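Local coordinates for protein chitinase A (Cycas revoluta, PDB 4MNK) that probably hydrolyses chitin as a class V chitinase of glycoside hydrolase family 18, and holds N-acetylglucosamine oligomers in its sugar-binding pockets, at residues Val45-Pro48 with Pro49-Lys53; Pro124-Glu127 with Met128-Val132; Val314-Ala317 with Lys318-Leu322. All blocks are in the same frame, centred on the assembly; numbering follows the deposited sequence. Where two conformers were deposited one is given.

Contact 1 (Val45-Pro48 with Pro49-Lys53)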
loop_
_atom_site.group_PDB
_atom_site.type_symbol
_atom_site.label_atom_id
_atom_site.label_comp_id
_atom_site.label_asym_id
_atom_site.label_seq_id
_atom_site.Cartn_x
_atom_site.Cartn_y
_atom_site.Cartn_z
ATOM N N VAL A 45 -0.669 -20.724 -5.294
ATOM C CA VAL A 45 -0.851 -19.600 -4.378
ATOM C C VAL A 45 -1.812 -19.973 -3.250
ATOM O O VAL A 45 -2.810 -20.657 -3.474
ATOM C CB VAL A 45 -1.331 -18.342 -5.145
ATOM C CG1 VAL A 45 -1.606 -17.174 -4.205
ATOM C CG2 VAL A 45 -0.295 -17.939 -6.174
ATOM N N ARG A 46 -1.486 -19.535 -2.037
ATOM C CA ARG A 46 -2.236 -19.914 -0.841
ATOM C C ARG A 46 -2.028 -18.883 0.267
ATOM O O ARG A 46 -1.042 -18.150 0.260
ATOM C CB ARG A 46 -1.761 -21.288 -0.350
ATOM C CG ARG A 46 -0.300 -21.309 0.080
ATOM C CD ARG A 46 0.155 -22.682 0.512
ATOM N NE ARG A 46 1.475 -22.619 1.130
ATOM C CZ ARG A 46 2.174 -23.679 1.527
ATOM N NH1 ARG A 46 3.364 -23.509 2.085
ATOM N NH2 ARG A 46 1.686 -24.903 1.371
ATOM N N VAL A 47 -2.938 -18.832 1.235
ATOM C CA VAL A 47 -2.620 -18.103 2.460
ATOM C C VAL A 47 -1.665 -18.978 3.272
ATOM O O VAL A 47 -1.684 -20.207 3.122
ATOM C CB VAL A 47 -3.864 -17.691 3.290
ATOM C CG1 VAL A 47 -4.683 -16.659 2.536
ATOM C CG2 VAL A 47 -4.713 -18.895 3.664
ATOM N N PRO A 48 -0.798 -18.358 4.096
ATOM C CA PRO A 48 0.090 -19.159 4.932
ATOM C C PRO A 48 -0.687 -20.273 5.642
ATOM O O PRO A 48 -1.690 -19.989 6.303
ATOM C CB PRO A 48 0.625 -18.137 5.933
ATOM C CG PRO A 48 0.648 -16.854 5.165
ATOM C CD PRO A 48 -0.535 -16.912 4.238
ATOM N N PRO A 49 -0.267 -21.544 5.465
ATOM C CA PRO A 49 -0.951 -22.641 6.151
ATOM C C PRO A 49 -1.114 -22.362 7.643
ATOM O O PRO A 49 -0.192 -21.863 8.292
ATOM C CB PRO A 49 -0.027 -23.832 5.898
ATOM C CG PRO A 49 0.544 -23.543 4.559
ATOM C CD PRO A 49 0.769 -22.050 4.542
ATOM N N GLY A 50 -2.299 -22.659 8.160
ATOM C CA GLY A 50 -2.651 -22.323 9.534
ATOM C C GLY A 50 -3.534 -21.092 9.655
ATOM O O GLY A 50 -4.159 -20.883 10.692
ATOM N N SER A 51 -3.588 -20.283 8.600
ATOM C CA SER A 51 -4.392 -19.061 8.613
ATOM C C SER A 51 -5.603 -19.135 7.683
ATOM O O SER A 51 -6.170 -18.101 7.316
ATOM C CB SER A 51 -3.530 -17.851 8.256
ATOM O OG SER A 51 -3.164 -17.882 6.891
ATOM N N GLU A 52 -5.995 -20.352 7.312
ATOM C CA GLU A 52 -7.167 -20.577 6.450
ATOM C C GLU A 52 -8.474 -20.046 7.040
ATOM O O GLU A 52 -9.280 -19.452 6.323
ATOM C CB GLU A 52 -7.327 -22.063 6.116
ATOM C CG GLU A 52 -6.353 -22.597 5.073
ATOM C CD GLU A 52 -5.004 -23.025 5.639
ATOM O OE1 GLU A 52 -4.764 -22.897 6.862
ATOM O OE2 GLU A 52 -4.179 -23.517 4.839
ATOM N N LYS A 53 -8.678 -20.252 8.339
ATOM C CA LYS A 53 -9.902 -19.776 8.987
ATOM C C LYS A 53 -9.983 -18.247 8.992
ATOM O O LYS A 53 -11.032 -17.671 8.693
ATOM C CB LYS A 53 -10.043 -20.343 10.406
ATOM C CG LYS A 53 -11.397 -20.061 11.066
ATOM C CD LYS A 53 -12.572 -20.517 10.204
ATOM C CE LYS A 53 -13.887 -20.443 10.965
ATOM N NZ LYS A 53 -15.055 -20.432 10.039
HETATM O O HOH W 1 -3.179 -22.332 2.669
#
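Hydrogen bonding at the turn centres on the carbonyl of P48, which S51 meets with its backbone and its hydroxyl. The secure bond is from S51 N to P48 O, 3.0 Å long with an N-H...O angle of 150°, closing a type II beta turn from P48 to S51. S51 is split over two conformers; in the modelled one, S51 OG adds a bond to P48 O at 2.6 Å, on a lone pair in the carbonyl plane, with chi1 (70°) setting OG between the backbone N and carbonyl carbon. G50, third residue of the turn, has phi 102°, a positive phi that a side chain would pay for by running into the carbonyl oxygen of P49. G50 N donates to E52 OE1 at 2.8 Å, and one water bridges E52 OE2 to V47 O, so OE1 is tied to the turn and OE2, through the water, to the residue just before it.

Apolar contacts and one over the guanidinium face lie beside these bonds. The guanidinium of R46 lays a face on the P49 ring, whose CG stands 3.4 Å from R46 CZ, over the centre of the plane; the two side chains cross at about a right angle. The charge of R46 is matched by a salt bridge from NE to E37. V47 sets CB 3.7 Å from S51 OG.

Within the fold, the segment leads from strand 30-36 into helix 52-63, with S51 at the N-cap position. V47 turns inward against Y33 and I73 of strands 30-36 and 70-77 and Y110 of helix 93-110, while P49 and G50 remain at the surface.

Contact 2 (Pro124-Glu127 with Met128-Val132)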
loop_
_atom_site.group_PDB
_atom_site.type_symbol
_atom_site.label_atom_id
_atom_site.label_comp_id
_atom_site.label_asym_id
_atom_site.label_seq_id
_atom_site.Cartn_x
_atom_site.Cartn_y
_atom_site.Cartn_z
ATOM N N PRO A 124 15.102 -5.226 -13.120
ATOM C CA PRO A 124 15.259 -4.386 -14.314
ATOM C C PRO A 124 14.354 -4.790 -15.489
ATOM O O PRO A 124 13.341 -5.464 -15.285
ATOM C CB PRO A 124 16.742 -4.556 -14.662
ATOM C CG PRO A 124 17.087 -5.894 -14.150
ATOM C CD PRO A 124 16.284 -6.080 -12.898
ATOM N N GLN A 125 14.718 -4.377 -16.703
ATOM C CA GLN A 125 13.849 -4.542 -17.874
ATOM C C GLN A 125 13.327 -5.970 -18.072
ATOM O O GLN A 125 12.142 -6.159 -18.353
ATOM C CB GLN A 125 14.536 -4.028 -19.147
ATOM C CG GLN A 125 13.663 -4.043 -20.405
ATOM C CD GLN A 125 12.381 -3.227 -20.273
ATOM O OE1 GLN A 125 12.363 -2.159 -19.658
ATOM N NE2 GLN A 125 11.302 -3.728 -20.866
ATOM N N LEU A 126 14.203 -6.965 -17.924
ATOM C CA LEU A 126 13.794 -8.365 -18.048
ATOM C C LEU A 126 12.643 -8.702 -17.103
ATOM O O LEU A 126 11.688 -9.379 -17.490
ATOM C CB LEU A 126 14.974 -9.316 -17.805
ATOM C CG LEU A 126 14.635 -10.815 -17.776
ATOM C CD1 LEU A 126 14.041 -11.287 -19.103
ATOM C CD2 LEU A 126 15.851 -11.643 -17.404
ATOM N N GLU A 127 12.738 -8.220 -15.869
ATOM C CA GLU A 127 11.716 -8.490 -14.868
ATOM C C GLU A 127 10.388 -7.809 -15.180
ATOM O O GLU A 127 9.329 -8.387 -14.937
ATOM C CB GLU A 127 12.217 -8.152 -13.462
ATOM C CG GLU A 127 13.414 -8.998 -13.020
ATOM C CD GLU A 127 13.214 -10.496 -13.245
ATOM O OE1 GLU A 127 12.079 -10.994 -13.085
ATOM O OE2 GLU A 127 14.202 -11.182 -13.572
ATOM N N MET A 128 10.438 -6.600 -15.739
ATOM C CA MET A 128 9.219 -5.940 -16.204
ATOM C C MET A 128 8.588 -6.717 -17.362
ATOM O O MET A 128 7.380 -6.949 -17.367
ATOM C CB MET A 128 9.483 -4.486 -16.605
ATOM C CG MET A 128 8.226 -3.710 -17.021
ATOM S SD MET A 128 6.971 -3.583 -15.724
ATOM C CE MET A 128 7.671 -2.285 -14.708
ATOM N N GLU A 129 9.414 -7.129 -18.324
ATOM C CA GLU A 129 8.948 -7.898 -19.479
ATOM C C GLU A 129 8.235 -9.181 -19.063
ATOM O O GLU A 129 7.177 -9.519 -19.598
ATOM C CB GLU A 129 10.115 -8.224 -20.414
ATOM C CG GLU A 129 10.628 -7.033 -21.211
ATOM C CD GLU A 129 11.955 -7.295 -21.911
ATOM O OE1 GLU A 129 12.514 -8.407 -21.777
ATOM O OE2 GLU A 129 12.445 -6.374 -22.597
ATOM N N ASN A 130 8.814 -9.894 -18.100
ATOM C CA ASN A 130 8.220 -11.141 -17.635
ATOM C C ASN A 130 6.980 -10.923 -16.768
ATOM O O ASN A 130 6.053 -11.735 -16.792
ATOM C CB ASN A 130 9.260 -12.006 -16.922
ATOM C CG ASN A 130 10.321 -12.552 -17.870
ATOM O OD1 ASN A 130 10.181 -12.486 -19.096
ATOM N ND2 ASN A 130 11.384 -13.104 -17.303
ATOM N N PHE A 131 6.967 -9.826 -16.013
ATOM C CA PHE A 131 5.796 -9.438 -15.223
ATOM C C PHE A 131 4.620 -9.103 -16.141
ATOM O O PHE A 131 3.482 -9.472 -15.853
ATOM C CB PHE A 131 6.142 -8.258 -14.307
ATOM C CG PHE A 131 5.096 -7.942 -13.261
ATOM C CD1 PHE A 131 4.788 -6.618 -12.971
ATOM C CD2 PHE A 131 4.441 -8.949 -12.551
ATOM C CE1 PHE A 131 3.844 -6.294 -11.995
ATOM C CE2 PHE A 131 3.489 -8.632 -11.575
ATOM C CZ PHE A 131 3.195 -7.301 -11.300
ATOM N N VAL A 132 4.909 -8.425 -17.252
ATOM C CA VAL A 132 3.919 -8.167 -18.302
ATOM C C VAL A 132 3.253 -9.469 -18.771
ATOM O O VAL A 132 2.032 -9.520 -18.923
ATOM C CB VAL A 132 4.551 -7.384 -19.494
ATOM C CG1 VAL A 132 3.725 -7.524 -20.775
ATOM C CG2 VAL A 132 4.736 -5.918 -19.130
HETATM O O HOH W 2 11.370 -13.178 -14.449
#
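L126 and N130, one helical turn apart, meet where L126 CD1, on the outer side, lies beside the asparagine amide, 3.7 Å from N130 ND2. The tight part of the contact is formed by N130, M128 and F131, all buried. The N130 side chain touches N90 of helix 80-90 and S91 in the following loop. N130 ND2 donates to a water at 2.9 Å, and the same water donates to E127 OE1, linking amide and carboxylate across the turn. E127 bends at chi2 (-49°), which brings its carboxylate round to that water. A leucine in place of N130 would probably leave the water without its amide donor and break the link to E127.

The backbone follows the alpha-helical i to i+4 pattern from the first turn, with E129 N bonded to Q125 O at 2.9 Å and 168°, and F131 N to E127 O at 3.0 Å. This is the start of helix 125-149, the helix between parallel strands 114-119 and 155-161 in the TIM barrel of family 18. Inward, F131 packs edge-to-face with Y119, and M128 lies against P122 and P176.

The exposed flank is held more loosely. Q125 and E129 cross at about a right angle, their amide and carboxylate planes 67° apart, and the bond from Q125 NE2 to E129 OE2 is weak at 3.4 Å. The other end of that amide, OE1, bonds to T173 OG1.

Contact 3 (Val314-Ala317 with Lys318-Leu322)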
loop_
_atom_site.group_PDB
_atom_site.type_symbol
_atom_site.label_atom_id
_atom_site.label_comp_id
_atom_site.label_asym_id
_atom_site.label_seq_id
_atom_site.Cartn_x
_atom_site.Cartn_y
_atom_site.Cartn_z
ATOM N N VAL A 314 -5.987 13.931 0.819
ATOM C CA VAL A 314 -7.222 13.415 0.231
ATOM C C VAL A 314 -7.860 14.453 -0.695
ATOM O O VAL A 314 -8.333 14.114 -1.782
ATOM C CB VAL A 314 -8.201 12.913 1.318
ATOM C CG1 VAL A 314 -9.557 12.549 0.724
ATOM C CG2 VAL A 314 -7.602 11.713 2.037
ATOM N N GLN A 315 -7.836 15.717 -0.277
ATOM C CA GLN A 315 -8.312 16.802 -1.130
ATOM C C GLN A 315 -7.441 16.924 -2.381
ATOM O O GLN A 315 -7.957 17.136 -3.479
ATOM C CB GLN A 315 -8.368 18.126 -0.361
ATOM C CG GLN A 315 -9.071 19.258 -1.113
ATOM C CD GLN A 315 -10.504 18.926 -1.504
ATOM O OE1 GLN A 315 -11.219 18.228 -0.783
ATOM N NE2 GLN A 315 -10.930 19.436 -2.652
ATOM N N TYR A 316 -6.127 16.782 -2.208
ATOM C CA TYR A 316 -5.196 16.730 -3.337
ATOM C C TYR A 316 -5.602 15.644 -4.339
ATOM O O TYR A 316 -5.663 15.898 -5.542
ATOM C CB TYR A 316 -3.752 16.516 -2.857
ATOM C CG TYR A 316 -2.792 16.141 -3.969
ATOM C CD1 TYR A 316 -2.167 17.121 -4.739
ATOM C CD2 TYR A 316 -2.523 14.802 -4.263
ATOM C CE1 TYR A 316 -1.293 16.777 -5.770
ATOM C CE2 TYR A 316 -1.657 14.450 -5.293
ATOM C CZ TYR A 316 -1.046 15.441 -6.036
ATOM O OH TYR A 316 -0.191 15.083 -7.051
ATOM N N ALA A 317 -5.871 14.437 -3.840
ATOM C CA ALA A 317 -6.276 13.317 -4.691
ATOM C C ALA A 317 -7.550 13.639 -5.464
ATOM O O ALA A 317 -7.666 13.317 -6.651
ATOM C CB ALA A 317 -6.447 12.042 -3.863
ATOM N N LYS A 318 -8.496 14.294 -4.795
ATOM C CA LYS A 318 -9.729 14.715 -5.451
ATOM C C LYS A 318 -9.465 15.770 -6.529
ATOM O O LYS A 318 -9.996 15.660 -7.636
ATOM C CB LYS A 318 -10.759 15.210 -4.429
ATOM C CG LYS A 318 -12.193 15.139 -4.940
ATOM C CD LYS A 318 -13.212 15.083 -3.809
ATOM C CE LYS A 318 -13.666 16.466 -3.392
ATOM N NZ LYS A 318 -14.849 16.394 -2.490
ATOM N N GLU A 319 -8.633 16.763 -6.205
ATOM C CA GLU A 319 -8.226 17.819 -7.145
ATOM C C GLU A 319 -7.534 17.242 -8.379
ATOM O O GLU A 319 -7.728 17.725 -9.496
ATOM C CB GLU A 319 -7.272 18.810 -6.470
ATOM C CG GLU A 319 -7.880 19.683 -5.376
ATOM C CD GLU A 319 -6.830 20.266 -4.428
ATOM O OE1 GLU A 319 -5.614 20.096 -4.676
ATOM O OE2 GLU A 319 -7.223 20.897 -3.424
ATOM N N LYS A 320 -6.720 16.211 -8.162
ATOM C CA LYS A 320 -5.993 15.560 -9.249
ATOM C C LYS A 320 -6.832 14.521 -9.990
ATOM O O LYS A 320 -6.339 13.867 -10.913
ATOM C CB LYS A 320 -4.688 14.938 -8.738
ATOM C CG LYS A 320 -3.616 15.945 -8.337
ATOM C CD LYS A 320 -3.207 16.881 -9.481
ATOM C CE LYS A 320 -2.478 16.143 -10.593
ATOM N NZ LYS A 320 -2.125 17.048 -11.722
ATOM N N ARG A 321 -8.095 14.380 -9.583
ATOM C CA ARG A 321 -9.075 13.502 -10.243
ATOM C C ARG A 321 -8.736 12.015 -10.118
ATOM O O ARG A 321 -9.098 11.198 -10.972
ATOM C CB ARG A 321 -9.268 13.910 -11.710
ATOM C CG ARG A 321 -9.401 15.417 -11.897
ATOM C CD ARG A 321 -9.432 15.814 -13.351
ATOM N NE ARG A 321 -8.234 15.392 -14.071
ATOM C CZ ARG A 321 -8.098 15.461 -15.390
ATOM N NH1 ARG A 321 -6.979 15.046 -15.967
ATOM N NH2 ARG A 321 -9.083 15.946 -16.134
ATOM N N LEU A 322 -8.055 11.669 -9.032
ATOM C CA LEU A 322 -7.623 10.295 -8.804
ATOM C C LEU A 322 -8.805 9.399 -8.444
ATOM O O LEU A 322 -9.874 9.887 -8.072
ATOM C CB LEU A 322 -6.536 10.241 -7.723
ATOM C CG LEU A 322 -5.304 11.137 -7.909
ATOM C CD1 LEU A 322 -4.271 10.819 -6.848
ATOM C CD2 LEU A 322 -4.693 11.026 -9.307
HETATM O O HOH W 3 -13.768 17.804 -0.373
#
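K320 sets its CG over one face of the Y316 ring. K320 CG lies 3.7 Å from the centroid of the Y316 ring and 23° off the normal, a CH-pi contact displaced toward the rim, so that the closest ring atom is Y316 CZ at 3.5 Å. The lysine chain, bent at chi2 and chi3, then leads away to its salt bridge with E222. The ring itself also touches S218 and I221 of helix 217-227.

Q315 and E319 cross at about a right angle, amide and carboxylate planes 64° apart. Here the carboxylate meets carbon rather than the amide: E319 OE2 is 3.4 Å from Q315 CG. The amide turns to K318 instead, where a water joins Q315 OE1 to K318 NZ; that ammonium also bonds to W346 O and makes a cation-pi contact with the W346 ring.

L322 swings back after the helix to place CD1 3.9 Å from A317 CB. L322 N bonds to A317 O at 2.9 Å, and R321 N bonds to K318 O; with R321 at phi 67°, this is a Schellman motif ending helix 307-319.

The chemistry is mostly apolar at the inner side, where L322 meets L234 and L236 of strand 234-247, and the lysines spend their charge on partners elsewhere in the chain. The hydroxyl of Y316, buried with no modelled partner, probably pays some desolvation cost for the ring's position.

Overall arrangement
All three contacts are local, and they follow one another along the chain of a single TIM-barrel domain. Contact 1 is a surface turn leading into helix 52-63; contact 2 opens helix 125-149 and contact 3 ends helix 307-319, both partly buried. None shares a helix with another: centres lie about 28 Å apart for contacts 1 and 2, and about 37 Å for contacts 1 and 3, which stand on opposite sides of the chain's centre. The chemistry follows position. One carbonyl takes two donors at the turn of contact 1, with a carboxylate bonded beside it; contact 2 combines backbone bonds with a water link, and contact 3 adds CH-pi packing and a C-terminal Schellman closure.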